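Local coordinates for ribonuclease H (PDB 4IBN), which probably cleaves the RNA strand of RNA-DNA hybrids endonucleolytically, with magnesium as cofactor, leaving 5'-phosphomonoester ends, at residues A[19-24]-A[72-77]. Numbering follows the deposited sequence.
Sequences VYADES and LRSVIE
Ala21 and Ser74 carry the direct packing where helix 67-82 lies over strand 16-25, the central strand of the RNase H sheet, and they offer a worked example of small residues letting a helix settle close to a strand. Their CA atoms are 6.2 Å apart, and the axes of the two short segments approach to 8.0 Å at an angle of 144°, running roughly antiparallel. On the tight side, the Ala21 methyl meets the serine hydroxyl more closely than its methylene, with CB 3.7 Å from Ser74 OG and 4.1 Å from Ser74 CB. Ser74 CB also rests near the peptide oxygen of Asp22. The serine hydroxyl sits between its own backbone N and carbonyl carbon (chi1 81°), a rotation that lets OG hydrogen-bond to Ala71 O one turn back in the helix while still lying against the strand.

Further along the strand the fit is looser. Glu23 OE1 stops 4.5 Å from Ser74 OG, and a water fills the role of go-between, donating to Glu23 OE1 at 2.6 Å and to Ser74 OG at 2.9 Å. Another face of the helix, carrying Leu72 and Val75, packs on helix 98-113. The Asp22 side chain leaves the strand on the face away from helix 67-82 and touches Ala158. Asp22, Glu23, Asp96 and Asn159 cluster here, consistent with the protein's atypical DEDN active-site motif. A van der Waals contact of methyl with serine thus seats the helix, while Ser74 OG, bonded to Ala71 O, places a water that should help orient the Glu23 carboxylate within that cluster.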
loop_
_atom_site.group_PDB
_atom_site.type_symbol
_atom_site.label_atom_id
_atom_site.label_comp_id
_atom_site.label_asym_id
_atom_site.label_seq_id
_atom_site.Cartn_x
_atom_site.Cartn_y
_atom_site.Cartn_z
ATOM N N VAL A 19 -0.905 4.104 -6.694
ATOM C CA VAL A 19 -0.803 2.828 -6.055
ATOM C C VAL A 19 -2.085 2.525 -5.295
ATOM O O VAL A 19 -2.616 3.385 -4.716
ATOM C CB VAL A 19 0.350 2.870 -5.075
ATOM C CG1 VAL A 19 0.339 1.684 -4.208
ATOM C CG2 VAL A 19 1.640 2.989 -5.834
ATOM N N TYR A 20 -2.569 1.298 -5.423
ATOM C CA TYR A 20 -3.786 0.879 -4.783
ATOM C C TYR A 20 -3.476 -0.370 -4.005
ATOM O O TYR A 20 -3.120 -1.325 -4.572
ATOM C CB TYR A 20 -4.899 0.585 -5.814
ATOM C CG TYR A 20 -5.245 1.784 -6.646
ATOM C CD1 TYR A 20 -6.196 2.642 -6.247
ATOM C CD2 TYR A 20 -4.580 2.051 -7.816
ATOM C CE1 TYR A 20 -6.484 3.736 -6.968
ATOM C CE2 TYR A 20 -4.873 3.126 -8.537
ATOM C CZ TYR A 20 -5.826 3.985 -8.100
ATOM O OH TYR A 20 -6.173 5.106 -8.776
ATOM N N ALA A 21 -3.670 -0.312 -2.700
ATOM C CA ALA A 21 -3.240 -1.370 -1.813
ATOM C C ALA A 21 -4.378 -1.905 -0.966
ATOM O O ALA A 21 -5.283 -1.204 -0.706
ATOM C CB ALA A 21 -2.156 -0.866 -0.945
ATOM N N ASP A 22 -4.305 -3.184 -0.615
ATOM C CA ASP A 22 -5.261 -3.809 0.284
ATOM C C ASP A 22 -4.623 -4.946 1.027
ATOM O O ASP A 22 -3.583 -5.340 0.715
ATOM C CB ASP A 22 -6.526 -4.307 -0.400
ATOM C CG ASP A 22 -7.617 -4.650 0.594
ATOM O OD1 ASP A 22 -7.895 -3.862 1.426
ATOM O OD2 ASP A 22 -8.125 -5.740 0.608
ATOM N N GLU A 23 -5.294 -5.391 2.065
ATOM C CA GLU A 23 -4.812 -6.514 2.839
ATOM C C GLU A 23 -5.972 -7.386 3.241
ATOM O O GLU A 23 -7.059 -6.919 3.295
ATOM C CB GLU A 23 -4.085 -6.042 4.073
ATOM C CG GLU A 23 -4.900 -5.223 5.054
ATOM C CD GLU A 23 -5.396 -3.920 4.433
ATOM O OE1 GLU A 23 -4.571 -3.203 3.895
ATOM O OE2 GLU A 23 -6.589 -3.629 4.455
ATOM N N SER A 24 -5.705 -8.655 3.473
ATOM C CA SER A 24 -6.734 -9.488 3.985
ATOM C C SER A 24 -6.176 -10.680 4.747
ATOM O O SER A 24 -5.166 -11.213 4.399
ATOM C CB SER A 24 -7.568 -9.997 2.850
ATOM O OG SER A 24 -8.691 -10.649 3.339
ATOM N N LEU A 72 0.528 -2.781 6.899
ATOM C CA LEU A 72 1.860 -2.192 6.912
ATOM C C LEU A 72 2.786 -2.794 5.847
ATOM O O LEU A 72 3.512 -2.105 5.219
ATOM C CB LEU A 72 2.469 -2.173 8.315
ATOM C CG LEU A 72 1.918 -1.137 9.254
ATOM C CD1 LEU A 72 2.186 -1.498 10.693
ATOM C CD2 LEU A 72 2.492 0.167 8.905
ATOM N N ARG A 73 2.708 -4.093 5.645
ATOM C CA ARG A 73 3.490 -4.720 4.603
ATOM C C ARG A 73 3.119 -4.230 3.219
ATOM O O ARG A 73 3.950 -4.178 2.359
ATOM C CB ARG A 73 3.449 -6.236 4.688
ATOM C CG ARG A 73 3.855 -6.689 6.043
ATOM C CD ARG A 73 4.709 -7.906 6.103
ATOM N NE ARG A 73 5.667 -8.019 5.030
ATOM C CZ ARG A 73 6.071 -9.185 4.592
ATOM N NH1 ARG A 73 5.607 -10.259 5.166
ATOM N NH2 ARG A 73 6.938 -9.303 3.612
ATOM N N SER A 74 1.855 -3.881 3.029
ATOM C CA SER A 74 1.447 -3.373 1.747
ATOM C C SER A 74 2.201 -2.099 1.448
ATOM O O SER A 74 2.589 -1.862 0.354
ATOM C CB SER A 74 -0.078 -3.192 1.645
ATOM O OG SER A 74 -0.576 -2.023 2.221
ATOM N N VAL A 75 2.366 -1.273 2.448
ATOM C CA VAL A 75 3.166 -0.082 2.248
ATOM C C VAL A 75 4.629 -0.399 2.012
ATOM O O VAL A 75 5.225 0.066 1.100
ATOM C CB VAL A 75 3.116 0.811 3.470
ATOM C CG1 VAL A 75 4.016 2.040 3.288
ATOM C CG2 VAL A 75 1.755 1.250 3.714
ATOM N N ILE A 76 5.196 -1.212 2.872
ATOM C CA ILE A 76 6.589 -1.492 2.743
ATOM C C ILE A 76 6.939 -2.133 1.437
ATOM O O ILE A 76 7.843 -1.747 0.788
ATOM C CB ILE A 76 7.033 -2.434 3.838
ATOM C CG1 ILE A 76 6.882 -1.790 5.185
ATOM C CG2 ILE A 76 8.437 -2.879 3.643
ATOM C CD1 ILE A 76 6.928 -2.778 6.346
ATOM N N GLU A 77 6.187 -3.131 1.058
ATOM C CA GLU A 77 6.466 -3.786 -0.186
ATOM C C GLU A 77 6.320 -2.862 -1.378
ATOM O O GLU A 77 7.060 -2.964 -2.313
ATOM C CB GLU A 77 5.634 -5.041 -0.382
ATOM C CG GLU A 77 5.933 -6.085 0.588
ATOM C CD GLU A 77 7.366 -6.556 0.566
ATOM O OE1 GLU A 77 7.910 -6.708 -0.487
ATOM O OE2 GLU A 77 7.928 -6.802 1.625
HETATM O O HOH W 1 -3.416 -1.346 2.423
#